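Local coordinates for protein tylactone synthase starter module and modules 1 & 2 (Streptomyces fradiae, PDB 2Z5L) that probably reduces, as the first ketoreductase of the tylosin polyketide synthase, the beta-keto group of the growing polyketide chain with stereochemical control, at residues Y241-A249 with R496-A504; S390-N398 with T476-F485. All coordinates share one frame; numbering follows the deposited sequence.

Contact 1: Y241-A249 with R496-A504; sequences YGRRVSRAA and RLFDTVPEA
Val245 turns both methyls onto the segment 496-504: with chi1 at -69°, CG1 stands anti to the carbonyl carbon and meets Leu497 CD1, while CG2 sits between the backbone N and the carbonyl carbon and reaches Phe498 CD2 at 3.4 Å. Leu497 has its CG anti to the backbone N (chi1 -160°); its CD1 packs against Val245 CG1 and lies over the centre of one face of the Phe498 ring. The Val245 CG1 to Leu497 CD1 approach of 3.5 Å is tight. Strand 239-247 runs between strands 232-236 and 28-35, and the C-terminal segment packs against it through two type I turns that lead into helix 502-507. Two hydrogen bonds join them. Val245 N donates to Leu497 O, 3.1 Å, and the hydroxyl of Thr500 returns one to Val245 O, its OG1 2.7 Å away and well above the carbonyl plane. Arg496 CB sits over the centre of one face of the Arg244 guanidinium. Arg244 NH1 bonds back to Arg243 O at 3.2 Å. At the far end of the strand Arg247 NH1 forms a salt bridge with Glu503 OE2, 2.7 Å, at the start of helix 502-507; the oxygen lies in the guanidinium plane while the carboxylate is turned 63° from it. Glu230 is shared by two arginines, in a salt bridge with Arg244 NH2 and a long, weak ion pair with Arg496, and probably balances their charge; Asp499 is a long partner of Arg496. Both backbone polar groups of Val245 are satisfied by the C-terminal segment.

Contact 2: S390-N398 with T476-F485; sequences SSVTGTWGN and TVVDVDWERF
Trp396 sits on the loop that follows strand 386-391 of the Rossmann fold and packs into an aromatic cluster with Trp482 and Phe485 at the start of helix 482-492. Its CG stands anti to the carbonyl carbon (chi1 -67°), and the indole extends toward Thr476 and Val480. The Trp396 six-membered ring turns its edge toward the face of Phe485 in an offset edge-to-face pair, planes at 60° and centroids 5.8 Å apart. Trp482 comes from the opposite direction; the two indoles meet obliquely through their CH2 atoms, 3.8 Å apart, and its own NE1 is held by Tyr29. Aliphatic groups fill in around the indole. Val392 CG2 and Thr476 CG2 lie over the same face of Trp396 near its rim, whereas Val480 CG2 meets the edge in the ring plane, 3.9 Å from Trp396 CZ3. Val392 also packs its CB on Val478 CG2. Val392 O accepts from both Thr395 N and Trp396 N, which fixes the backbone that carries the indole. No direct hydrogen bond joins the two segments, and the polar link is a bridging water that accepts from Trp396 NE1 at 3.0 Å and lies 2.7 Å from Thr476 OG1.

How the contacts relate
From the N terminus, the chain passes through strand 28-35 and the strands and helices of the N-terminal half to strand 239-247, the first side of contact 1. It then runs through the Rossmann strands to 390-398, where contact 2 opens, and closes that loop at 476-485, which runs into helix 482-492; from there it goes on to 496-504, so contact 2 is nested inside contact 1. Their centres are about 12 Å apart and they touch: Arg243 NH2 lies 2.5 Å from Thr395 O, a probable hydrogen bond, and the Phe498 ring meets Trp396 and Phe485 edge-to-face. Contact 1 ties helix 502-507 to strand 239-247; contact 2 ties strand 474-477 and helix 482-492 to the loop after strand 386-391.

Contact 1: Y241-A249 with R496-A504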
ATOM      1  N   TYR A 241     -16.971   2.410  -9.711  1.00 59.98           N
ATOM      2  CA  TYR A 241     -15.749   2.140 -10.451  1.00 59.28           C
ATOM      3  C   TYR A 241     -14.985   0.956  -9.869  1.00 58.17           C
ATOM      4  O   TYR A 241     -14.845   0.835  -8.653  1.00 59.05           O
ATOM      5  CB  TYR A 241     -14.859   3.378 -10.436  1.00 60.77           C
ATOM      6  CG  TYR A 241     -15.475   4.605 -11.068  1.00 62.12           C
ATOM      7  CD1 TYR A 241     -16.489   5.322 -10.427  1.00 63.84           C
ATOM      8  CD2 TYR A 241     -15.025   5.065 -12.303  1.00 63.77           C
ATOM      9  CE1 TYR A 241     -17.034   6.473 -11.005  1.00 64.91           C
ATOM     10  CE2 TYR A 241     -15.559   6.206 -12.889  1.00 65.37           C
ATOM     11  CZ  TYR A 241     -16.560   6.909 -12.238  1.00 65.70           C
ATOM     12  OH  TYR A 241     -17.073   8.045 -12.826  1.00 65.92           O
ATOM     13  N   GLY A 242     -14.497   0.083 -10.743  1.00 56.53           N
ATOM     14  CA  GLY A 242     -13.737  -1.070 -10.300  1.00 54.24           C
ATOM     15  C   GLY A 242     -12.251  -0.859 -10.541  1.00 53.18           C
ATOM     16  O   GLY A 242     -11.839  -0.463 -11.637  1.00 52.80           O
ATOM     17  N   ARG A 243     -11.444  -1.120  -9.517  1.00 51.14           N
ATOM     18  CA  ARG A 243      -9.996  -0.949  -9.607  1.00 49.19           C
ATOM     19  C   ARG A 243      -9.396  -1.867 -10.670  1.00 48.61           C
ATOM     20  O   ARG A 243      -9.756  -3.037 -10.770  1.00 47.74           O
ATOM     21  CB  ARG A 243      -9.361  -1.224  -8.233  1.00 47.58           C
ATOM     22  CG  ARG A 243      -7.882  -0.867  -8.117  1.00 44.64           C
ATOM     23  CD  ARG A 243      -7.537  -0.480  -6.681  1.00 41.12           C
ATOM     24  NE  ARG A 243      -6.109  -0.244  -6.484  1.00 35.20           N
ATOM     25  CZ  ARG A 243      -5.179  -1.195  -6.524  1.00 32.24           C
ATOM     26  NH1 ARG A 243      -5.516  -2.454  -6.754  1.00 27.36           N
ATOM     27  NH2 ARG A 243      -3.904  -0.888  -6.332  1.00 33.98           N
ATOM     28  N   ARG A 244      -8.483  -1.327 -11.470  1.00 49.77           N
ATOM     29  CA  ARG A 244      -7.839  -2.103 -12.533  1.00 49.43           C
ATOM     30  C   ARG A 244      -6.360  -1.764 -12.678  1.00 49.58           C
ATOM     31  O   ARG A 244      -5.956  -0.616 -12.503  1.00 49.48           O
ATOM     32  CB  ARG A 244      -8.533  -1.830 -13.873  1.00 50.11           C
ATOM     33  CG  ARG A 244      -9.955  -2.350 -13.982  1.00 49.84           C
ATOM     34  CD  ARG A 244      -9.990  -3.865 -14.047  1.00 50.36           C
ATOM     35  NE  ARG A 244     -11.304  -4.343 -14.462  1.00 52.04           N
ATOM     36  CZ  ARG A 244     -12.402  -4.258 -13.721  1.00 52.35           C
ATOM     37  NH1 ARG A 244     -12.348  -3.714 -12.510  1.00 53.64           N
ATOM     38  NH2 ARG A 244     -13.558  -4.703 -14.198  1.00 50.57           N
ATOM     39  N   VAL A 245      -5.554  -2.770 -12.996  1.00 50.73           N
ATOM     40  CA  VAL A 245      -4.131  -2.550 -13.211  1.00 52.57           C
ATOM     41  C   VAL A 245      -3.861  -2.582 -14.717  1.00 52.94           C
ATOM     42  O   VAL A 245      -4.078  -3.597 -15.386  1.00 53.63           O
ATOM     43  CB  VAL A 245      -3.248  -3.629 -12.515  1.00 53.22           C
ATOM     44  CG1 VAL A 245      -3.333  -3.473 -11.002  1.00 52.76           C
ATOM     45  CG2 VAL A 245      -3.688  -5.032 -12.934  1.00 54.28           C
ATOM     46  N   SER A 246      -3.384  -1.461 -15.243  1.00 52.39           N
ATOM     47  CA  SER A 246      -3.096  -1.344 -16.665  1.00 51.05           C
ATOM     48  C   SER A 246      -1.664  -0.871 -16.924  1.00 49.96           C
ATOM     49  O   SER A 246      -1.154  -0.000 -16.220  1.00 49.57           O
ATOM     50  CB  SER A 246      -4.097  -0.375 -17.297  1.00 50.79           C
ATOM     51  OG  SER A 246      -4.449   0.658 -16.390  1.00 50.50           O
ATOM     52  N   ARG A 247      -1.013  -1.451 -17.929  1.00 48.45           N
ATOM     53  CA  ARG A 247       0.358  -1.066 -18.254  1.00 46.69           C
ATOM     54  C   ARG A 247       0.406   0.451 -18.366  1.00 45.62           C
ATOM     55  O   ARG A 247      -0.489   1.065 -18.939  1.00 44.73           O
ATOM     56  CB  ARG A 247       0.805  -1.731 -19.562  1.00 44.35           C
ATOM     57  CG  ARG A 247       0.695  -3.261 -19.510  1.00 44.30           C
ATOM     58  CD  ARG A 247       1.338  -3.945 -20.710  1.00 43.34           C
ATOM     59  NE  ARG A 247       2.731  -4.325 -20.465  1.00 45.62           N
ATOM     60  CZ  ARG A 247       3.163  -5.583 -20.372  1.00 44.91           C
ATOM     61  NH1 ARG A 247       2.322  -6.595 -20.504  1.00 42.36           N
ATOM     62  NH2 ARG A 247       4.440  -5.837 -20.144  1.00 46.66           N
ATOM     63  N   ALA A 248       1.433   1.059 -17.785  1.00 45.26           N
ATOM     64  CA  ALA A 248       1.559   2.505 -17.836  1.00 45.24           C
ATOM     65  C   ALA A 248       2.290   2.904 -19.108  1.00 46.58           C
ATOM     66  O   ALA A 248       2.886   2.063 -19.777  1.00 46.06           O
ATOM     67  CB  ALA A 248       2.305   3.014 -16.608  1.00 43.38           C
ATOM     68  N   ALA A 249       2.238   4.187 -19.436  1.00 48.39           N
ATOM     69  CA  ALA A 249       2.894   4.701 -20.627  1.00 50.58           C
ATOM     70  C   ALA A 249       4.377   4.329 -20.635  1.00 52.17           C
ATOM     71  O   ALA A 249       4.856   3.630 -19.738  1.00 53.47           O
ATOM     72  CB  ALA A 249       2.726   6.214 -20.688  1.00 51.05           C
ATOM     73  N   ARG A 496     -11.323  -9.279 -11.249  1.00 50.27           N
ATOM     74  CA  ARG A 496     -11.242  -8.427 -12.433  1.00 52.46           C
ATOM     75  C   ARG A 496     -10.022  -7.490 -12.434  1.00 52.88           C
ATOM     76  O   ARG A 496      -9.783  -6.757 -13.399  1.00 52.48           O
ATOM     77  CB  ARG A 496     -12.524  -7.590 -12.528  1.00 54.30           C
ATOM     78  CG  ARG A 496     -13.830  -8.399 -12.620  1.00 56.09           C
ATOM     79  CD  ARG A 496     -14.045  -8.997 -14.012  1.00 58.46           C
ATOM     80  NE  ARG A 496     -15.464  -9.076 -14.369  1.00 60.73           N
ATOM     81  CZ  ARG A 496     -15.925  -9.332 -15.592  1.00 61.41           C
ATOM     82  NH1 ARG A 496     -15.080  -9.542 -16.595  1.00 61.22           N
ATOM     83  NH2 ARG A 496     -17.233  -9.364 -15.817  1.00 61.13           N
ATOM     84  N   LEU A 497      -9.252  -7.535 -11.352  1.00 52.98           N
ATOM     85  CA  LEU A 497      -8.080  -6.685 -11.186  1.00 53.10           C
ATOM     86  C   LEU A 497      -7.083  -6.654 -12.350  1.00 53.45           C
ATOM     87  O   LEU A 497      -6.736  -5.580 -12.855  1.00 52.28           O
ATOM     88  CB  LEU A 497      -7.362  -7.082  -9.892  1.00 52.28           C
ATOM     89  CG  LEU A 497      -6.405  -6.072  -9.249  1.00 50.99           C
ATOM     90  CD1 LEU A 497      -5.019  -6.261  -9.796  1.00 51.22           C
ATOM     91  CD2 LEU A 497      -6.911  -4.654  -9.483  1.00 47.62           C
ATOM     92  N   PHE A 498      -6.626  -7.825 -12.775  1.00 54.60           N
ATOM     93  CA  PHE A 498      -5.659  -7.905 -13.856  1.00 56.46           C
ATOM     94  C   PHE A 498      -6.258  -8.126 -15.243  1.00 58.24           C
ATOM     95  O   PHE A 498      -5.523  -8.392 -16.198  1.00 59.47           O
ATOM     96  CB  PHE A 498      -4.643  -9.018 -13.576  1.00 56.63           C
ATOM     97  CG  PHE A 498      -3.961  -8.903 -12.236  1.00 57.52           C
ATOM     98  CD1 PHE A 498      -4.521  -9.484 -11.101  1.00 57.41           C
ATOM     99  CD2 PHE A 498      -2.753  -8.221 -12.115  1.00 57.51           C
ATOM    100  CE1 PHE A 498      -3.886  -9.387  -9.865  1.00 58.25           C
ATOM    101  CE2 PHE A 498      -2.109  -8.116 -10.885  1.00 57.57           C
ATOM    102  CZ  PHE A 498      -2.676  -8.703  -9.756  1.00 58.52           C
ATOM    103  N   ASP A 499      -7.578  -8.038 -15.380  1.00 58.12           N
ATOM    104  CA  ASP A 499      -8.165  -8.241 -16.704  1.00 57.97           C
ATOM    105  C   ASP A 499      -7.684  -7.187 -17.694  1.00 57.65           C
ATOM    106  O   ASP A 499      -7.582  -7.460 -18.887  1.00 57.86           O
ATOM    107  CB  ASP A 499      -9.698  -8.219 -16.651  1.00 58.56           C
ATOM    108  CG  ASP A 499     -10.289  -9.529 -16.149  1.00 59.81           C
ATOM    109  OD1 ASP A 499      -9.627 -10.586 -16.290  1.00 61.32           O
ATOM    110  OD2 ASP A 499     -11.424  -9.504 -15.628  1.00 59.31           O
ATOM    111  N   THR A 500      -7.380  -5.990 -17.199  1.00 56.64           N
ATOM    112  CA  THR A 500      -6.912  -4.905 -18.055  1.00 55.34           C
ATOM    113  C   THR A 500      -5.489  -5.109 -18.564  1.00 55.91           C
ATOM    114  O   THR A 500      -4.896  -4.199 -19.141  1.00 54.66           O
ATOM    115  CB  THR A 500      -6.979  -3.553 -17.325  1.00 54.95           C
ATOM    116  OG1 THR A 500      -6.768  -3.756 -15.921  1.00 54.60           O
ATOM    117  CG2 THR A 500      -8.324  -2.888 -17.556  1.00 52.97           C
ATOM    118  N   VAL A 501      -4.938  -6.298 -18.340  1.00 55.71           N
ATOM    119  CA  VAL A 501      -3.591  -6.609 -18.805  1.00 55.55           C
ATOM    120  C   VAL A 501      -3.678  -7.680 -19.876  1.00 56.65           C
ATOM    121  O   VAL A 501      -4.108  -8.801 -19.605  1.00 57.29           O
ATOM    122  CB  VAL A 501      -2.691  -7.133 -17.677  1.00 55.14           C
ATOM    123  CG1 VAL A 501      -1.334  -7.506 -18.245  1.00 54.37           C
ATOM    124  CG2 VAL A 501      -2.537  -6.075 -16.597  1.00 54.65           C
ATOM    125  N   PRO A 502      -3.264  -7.348 -21.111  1.00 56.54           N
ATOM    126  CA  PRO A 502      -3.290  -8.266 -22.252  1.00 56.24           C
ATOM    127  C   PRO A 502      -2.768  -9.672 -21.967  1.00 56.15           C
ATOM    128  O   PRO A 502      -3.495 -10.660 -22.088  1.00 55.44           O
ATOM    129  CB  PRO A 502      -2.440  -7.538 -23.285  1.00 56.75           C
ATOM    130  CG  PRO A 502      -2.769  -6.101 -23.005  1.00 57.43           C
ATOM    131  CD  PRO A 502      -2.675  -6.054 -21.501  1.00 56.72           C
ATOM    132  N   GLU A 503      -1.497  -9.746 -21.591  1.00 55.64           N
ATOM    133  CA  GLU A 503      -0.834 -11.009 -21.302  1.00 55.18           C
ATOM    134  C   GLU A 503      -1.534 -11.796 -20.198  1.00 55.87           C
ATOM    135  O   GLU A 503      -1.429 -13.026 -20.125  1.00 55.47           O
ATOM    136  CB  GLU A 503       0.620 -10.737 -20.917  1.00 54.21           C
ATOM    137  CG  GLU A 503       1.453 -10.068 -22.009  1.00 53.33           C
ATOM    138  CD  GLU A 503       1.098  -8.608 -22.255  1.00 52.03           C
ATOM    139  OE1 GLU A 503       1.635  -8.028 -23.219  1.00 52.87           O
ATOM    140  OE2 GLU A 503       0.297  -8.029 -21.494  1.00 52.41           O
ATOM    141  N   ALA A 504      -2.247 -11.077 -19.339  1.00 56.51           N
ATOM    142  CA  ALA A 504      -2.972 -11.703 -18.244  1.00 57.35           C
ATOM    143  C   ALA A 504      -4.227 -12.391 -18.778  1.00 58.38           C
ATOM    144  O   ALA A 504      -4.429 -13.588 -18.558  1.00 58.47           O
ATOM    145  CB  ALA A 504      -3.346 -10.654 -17.203  1.00 56.70           C
TER

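Contact 2: S390-N398 with T476-F485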
ATOM      1  N   SER A 390       8.113   2.087  -2.705  1.00 27.80           N
ATOM      2  CA  SER A 390       6.980   1.299  -2.290  1.00 28.74           C
ATOM      3  C   SER A 390       7.222  -0.144  -2.736  1.00 29.20           C
ATOM      4  O   SER A 390       8.322  -0.505  -3.147  1.00 27.33           O
ATOM      5  CB  SER A 390       5.700   1.868  -2.923  1.00 29.58           C
ATOM      6  OG  SER A 390       4.553   1.247  -2.396  1.00 33.58           O
ATOM      7  N   SER A 391       6.178  -0.954  -2.646  1.00 29.67           N
ATOM      8  CA  SER A 391       6.215  -2.362  -3.018  1.00 30.35           C
ATOM      9  C   SER A 391       4.906  -2.696  -3.734  1.00 30.56           C
ATOM     10  O   SER A 391       3.856  -2.122  -3.429  1.00 29.45           O
ATOM     11  CB  SER A 391       6.345  -3.231  -1.762  1.00 29.50           C
ATOM     12  OG  SER A 391       6.269  -4.609  -2.096  1.00 34.11           O
ATOM     13  N   VAL A 392       4.975  -3.634  -4.674  1.00 28.45           N
ATOM     14  CA  VAL A 392       3.799  -4.063  -5.428  1.00 30.31           C
ATOM     15  C   VAL A 392       2.817  -4.753  -4.474  1.00 28.93           C
ATOM     16  O   VAL A 392       1.631  -4.914  -4.781  1.00 29.50           O
ATOM     17  CB  VAL A 392       4.188  -5.048  -6.557  1.00 30.01           C
ATOM     18  CG1 VAL A 392       4.654  -6.355  -5.957  1.00 30.02           C
ATOM     19  CG2 VAL A 392       3.009  -5.263  -7.497  1.00 32.22           C
ATOM     20  N   THR A 393       3.318  -5.143  -3.305  1.00 29.05           N
ATOM     21  CA  THR A 393       2.485  -5.796  -2.309  1.00 28.66           C
ATOM     22  C   THR A 393       1.358  -4.871  -1.862  1.00 28.94           C
ATOM     23  O   THR A 393       0.269  -5.330  -1.513  1.00 28.33           O
ATOM     24  CB  THR A 393       3.304  -6.206  -1.078  1.00 31.03           C
ATOM     25  OG1 THR A 393       3.900  -5.042  -0.497  1.00 35.02           O
ATOM     26  CG2 THR A 393       4.403  -7.204  -1.478  1.00 25.15           C
ATOM     27  N   GLY A 394       1.632  -3.568  -1.877  1.00 28.33           N
ATOM     28  CA  GLY A 394       0.642  -2.591  -1.470  1.00 28.70           C
ATOM     29  C   GLY A 394      -0.203  -2.064  -2.614  1.00 28.61           C
ATOM     30  O   GLY A 394      -1.024  -1.168  -2.397  1.00 30.14           O
ATOM     31  N   THR A 395      -0.006  -2.586  -3.824  1.00 28.76           N
ATOM     32  CA  THR A 395      -0.795  -2.132  -4.977  1.00 31.14           C
ATOM     33  C   THR A 395      -1.571  -3.282  -5.618  1.00 30.63           C
ATOM     34  O   THR A 395      -2.684  -3.085  -6.088  1.00 30.47           O
ATOM     35  CB  THR A 395       0.084  -1.481  -6.078  1.00 32.46           C
ATOM     36  OG1 THR A 395       0.930  -0.483  -5.495  1.00 32.81           O
ATOM     37  CG2 THR A 395      -0.803  -0.822  -7.135  1.00 31.17           C
ATOM     38  N   TRP A 396      -0.975  -4.472  -5.660  1.00 30.33           N
ATOM     39  CA  TRP A 396      -1.662  -5.628  -6.223  1.00 31.61           C
ATOM     40  C   TRP A 396      -2.114  -6.554  -5.117  1.00 33.47           C
ATOM     41  O   TRP A 396      -3.205  -7.112  -5.166  1.00 37.06           O
ATOM     42  CB  TRP A 396      -0.758  -6.418  -7.171  1.00 31.37           C
ATOM     43  CG  TRP A 396      -0.405  -5.695  -8.425  1.00 30.20           C
ATOM     44  CD1 TRP A 396      -0.868  -4.475  -8.833  1.00 31.06           C
ATOM     45  CD2 TRP A 396       0.507  -6.134  -9.435  1.00 31.84           C
ATOM     46  NE1 TRP A 396      -0.296  -4.123 -10.030  1.00 33.32           N
ATOM     47  CE2 TRP A 396       0.553  -5.126 -10.423  1.00 32.60           C
ATOM     48  CE3 TRP A 396       1.292  -7.281  -9.598  1.00 31.81           C
ATOM     49  CZ2 TRP A 396       1.352  -5.230 -11.562  1.00 33.32           C
ATOM     50  CZ3 TRP A 396       2.087  -7.386 -10.729  1.00 34.69           C
ATOM     51  CH2 TRP A 396       2.114  -6.362 -11.697  1.00 35.76           C
ATOM     52  N   GLY A 397      -1.269  -6.729  -4.113  1.00 34.04           N
ATOM     53  CA  GLY A 397      -1.621  -7.613  -3.017  1.00 34.76           C
ATOM     54  C   GLY A 397      -0.724  -8.833  -3.035  1.00 34.47           C
ATOM     55  O   GLY A 397      -0.218  -9.219  -4.088  1.00 35.09           O
ATOM     56  N   ASN A 398      -0.527  -9.433  -1.866  1.00 34.45           N
ATOM     57  CA  ASN A 398       0.323 -10.613  -1.725  1.00 33.34           C
ATOM     58  C   ASN A 398       0.205 -11.198  -0.319  1.00 33.73           C
ATOM     59  O   ASN A 398       0.438 -10.512   0.680  1.00 32.32           O
ATOM     60  CB  ASN A 398       1.778 -10.245  -2.004  1.00 36.14           C
ATOM     61  CG  ASN A 398       2.703 -11.436  -1.933  1.00 36.33           C
ATOM     62  OD1 ASN A 398       2.497 -12.433  -2.624  1.00 35.35           O
ATOM     63  ND2 ASN A 398       3.738 -11.337  -1.101  1.00 34.86           N
ATOM     64  N   THR A 476       3.884   1.306 -10.970  1.00 36.86           N
ATOM     65  CA  THR A 476       4.319  -0.007 -10.536  1.00 35.42           C
ATOM     66  C   THR A 476       5.353  -0.472 -11.541  1.00 36.66           C
ATOM     67  O   THR A 476       5.066  -0.605 -12.735  1.00 38.02           O
ATOM     68  CB  THR A 476       3.159  -1.047 -10.530  1.00 36.21           C
ATOM     69  OG1 THR A 476       2.156  -0.658  -9.587  1.00 35.62           O
ATOM     70  CG2 THR A 476       3.681  -2.423 -10.147  1.00 33.05           C
ATOM     71  N   VAL A 477       6.569  -0.697 -11.068  1.00 35.04           N
ATOM     72  CA  VAL A 477       7.627  -1.175 -11.940  1.00 32.81           C
ATOM     73  C   VAL A 477       7.903  -2.602 -11.521  1.00 33.03           C
ATOM     74  O   VAL A 477       8.574  -2.836 -10.517  1.00 35.01           O
ATOM     75  CB  VAL A 477       8.916  -0.342 -11.776  1.00 30.99           C
ATOM     76  CG1 VAL A 477      10.008  -0.908 -12.666  1.00 30.39           C
ATOM     77  CG2 VAL A 477       8.648   1.115 -12.127  1.00 27.91           C
ATOM     78  N   VAL A 478       7.375  -3.560 -12.271  1.00 34.05           N
ATOM     79  CA  VAL A 478       7.589  -4.964 -11.935  1.00 36.27           C
ATOM     80  C   VAL A 478       7.788  -5.836 -13.162  1.00 38.08           C
ATOM     81  O   VAL A 478       7.205  -5.592 -14.215  1.00 40.34           O
ATOM     82  CB  VAL A 478       6.388  -5.565 -11.165  1.00 35.60           C
ATOM     83  CG1 VAL A 478       6.755  -6.946 -10.649  1.00 37.94           C
ATOM     84  CG2 VAL A 478       5.963  -4.657 -10.033  1.00 34.65           C
ATOM     85  N   ASP A 479       8.601  -6.870 -13.010  1.00 39.10           N
ATOM     86  CA  ASP A 479       8.846  -7.807 -14.093  1.00 41.37           C
ATOM     87  C   ASP A 479       8.071  -9.079 -13.755  1.00 42.67           C
ATOM     88  O   ASP A 479       8.405  -9.788 -12.795  1.00 40.93           O
ATOM     89  CB  ASP A 479      10.341  -8.103 -14.219  1.00 43.92           C
ATOM     90  CG  ASP A 479      10.643  -9.099 -15.326  1.00 47.22           C
ATOM     91  OD1 ASP A 479       9.980  -9.031 -16.381  1.00 47.65           O
ATOM     92  OD2 ASP A 479      11.544  -9.941 -15.148  1.00 49.20           O
ATOM     93  N   VAL A 480       7.038  -9.361 -14.555  1.00 42.13           N
ATOM     94  CA  VAL A 480       6.163 -10.519 -14.333  1.00 42.49           C
ATOM     95  C   VAL A 480       5.863 -11.423 -15.526  1.00 44.05           C
ATOM     96  O   VAL A 480       5.568 -10.948 -16.617  1.00 43.03           O
ATOM     97  CB  VAL A 480       4.775 -10.093 -13.834  1.00 41.79           C
ATOM     98  CG1 VAL A 480       4.129 -11.242 -13.081  1.00 40.77           C
ATOM     99  CG2 VAL A 480       4.874  -8.845 -13.008  1.00 43.29           C
ATOM    100  N   ASP A 481       5.898 -12.729 -15.281  1.00 45.34           N
ATOM    101  CA  ASP A 481       5.581 -13.729 -16.296  1.00 46.90           C
ATOM    102  C   ASP A 481       4.061 -13.948 -16.258  1.00 48.48           C
ATOM    103  O   ASP A 481       3.575 -14.920 -15.677  1.00 47.55           O
ATOM    104  CB  ASP A 481       6.300 -15.047 -15.989  1.00 45.80           C
ATOM    105  CG  ASP A 481       5.967 -16.145 -16.983  1.00 47.51           C
ATOM    106  OD1 ASP A 481       6.423 -17.300 -16.770  1.00 44.61           O
ATOM    107  OD2 ASP A 481       5.257 -15.858 -17.976  1.00 47.57           O
ATOM    108  N   TRP A 482       3.323 -13.025 -16.870  1.00 50.73           N
ATOM    109  CA  TRP A 482       1.869 -13.088 -16.918  1.00 53.67           C
ATOM    110  C   TRP A 482       1.316 -14.459 -17.296  1.00 56.58           C
ATOM    111  O   TRP A 482       0.214 -14.823 -16.883  1.00 56.29           O
ATOM    112  CB  TRP A 482       1.337 -12.049 -17.899  1.00 53.44           C
ATOM    113  CG  TRP A 482       1.452 -10.638 -17.411  1.00 54.99           C
ATOM    114  CD1 TRP A 482       2.060  -9.594 -18.051  1.00 55.48           C
ATOM    115  CD2 TRP A 482       0.890 -10.098 -16.209  1.00 54.58           C
ATOM    116  NE1 TRP A 482       1.907  -8.436 -17.324  1.00 55.09           N
ATOM    117  CE2 TRP A 482       1.193  -8.719 -16.189  1.00 54.15           C
ATOM    118  CE3 TRP A 482       0.158 -10.646 -15.148  1.00 54.13           C
ATOM    119  CZ2 TRP A 482       0.789  -7.879 -15.151  1.00 53.48           C
ATOM    120  CZ3 TRP A 482      -0.246  -9.815 -14.118  1.00 53.29           C
ATOM    121  CH2 TRP A 482       0.072  -8.441 -14.126  1.00 53.62           C
ATOM    122  N   GLU A 483       2.069 -15.215 -18.090  1.00 59.82           N
ATOM    123  CA  GLU A 483       1.624 -16.539 -18.505  1.00 63.01           C
ATOM    124  C   GLU A 483       1.768 -17.517 -17.349  1.00 63.78           C
ATOM    125  O   GLU A 483       1.684 -18.731 -17.529  1.00 64.22           O
ATOM    126  CB  GLU A 483       2.444 -17.029 -19.708  1.00 65.10           C
ATOM    127  CG  GLU A 483       2.242 -16.204 -20.981  1.00 66.77           C
ATOM    128  CD  GLU A 483       0.837 -16.333 -21.563  1.00 68.49           C
ATOM    129  OE1 GLU A 483       0.516 -15.573 -22.502  1.00 69.32           O
ATOM    130  OE2 GLU A 483       0.061 -17.193 -21.089  1.00 68.04           O
ATOM    131  N   ARG A 484       1.983 -16.977 -16.158  1.00 64.77           N
ATOM    132  CA  ARG A 484       2.148 -17.804 -14.974  1.00 65.58           C
ATOM    133  C   ARG A 484       1.516 -17.126 -13.769  1.00 64.16           C
ATOM    134  O   ARG A 484       1.200 -17.775 -12.776  1.00 65.03           O
ATOM    135  CB  ARG A 484       3.636 -18.037 -14.720  1.00 67.63           C
ATOM    136  CG  ARG A 484       3.929 -19.000 -13.590  1.00 70.79           C
ATOM    137  CD  ARG A 484       5.426 -19.180 -13.429  1.00 73.26           C
ATOM    138  NE  ARG A 484       5.761 -20.114 -12.357  1.00 76.10           N
ATOM    139  CZ  ARG A 484       6.995 -20.316 -11.906  1.00 77.00           C
ATOM    140  NH1 ARG A 484       8.011 -19.646 -12.438  1.00 77.30           N
ATOM    141  NH2 ARG A 484       7.215 -21.178 -10.920  1.00 77.48           N
ATOM    142  N   PHE A 485       1.325 -15.816 -13.873  1.00 62.82           N
ATOM    143  CA  PHE A 485       0.744 -15.031 -12.797  1.00 61.76           C
ATOM    144  C   PHE A 485      -0.779 -15.060 -12.844  1.00 61.46           C
ATOM    145  O   PHE A 485      -1.429 -15.431 -11.871  1.00 62.13           O
ATOM    146  CB  PHE A 485       1.218 -13.584 -12.904  1.00 61.09           C
ATOM    147  CG  PHE A 485       1.019 -12.782 -11.652  1.00 60.22           C
ATOM    148  CD1 PHE A 485       1.962 -12.818 -10.635  1.00 59.91           C
ATOM    149  CD2 PHE A 485      -0.112 -11.989 -11.490  1.00 60.46           C
ATOM    150  CE1 PHE A 485       1.786 -12.073  -9.469  1.00 60.00           C
ATOM    151  CE2 PHE A 485      -0.299 -11.239 -10.330  1.00 60.06           C
ATOM    152  CZ  PHE A 485       0.650 -11.283  -9.319  1.00 59.19           C
TER
HETATM  153  O   HOH W   1      -0.195  -1.217 -10.894  1.00 31.60           O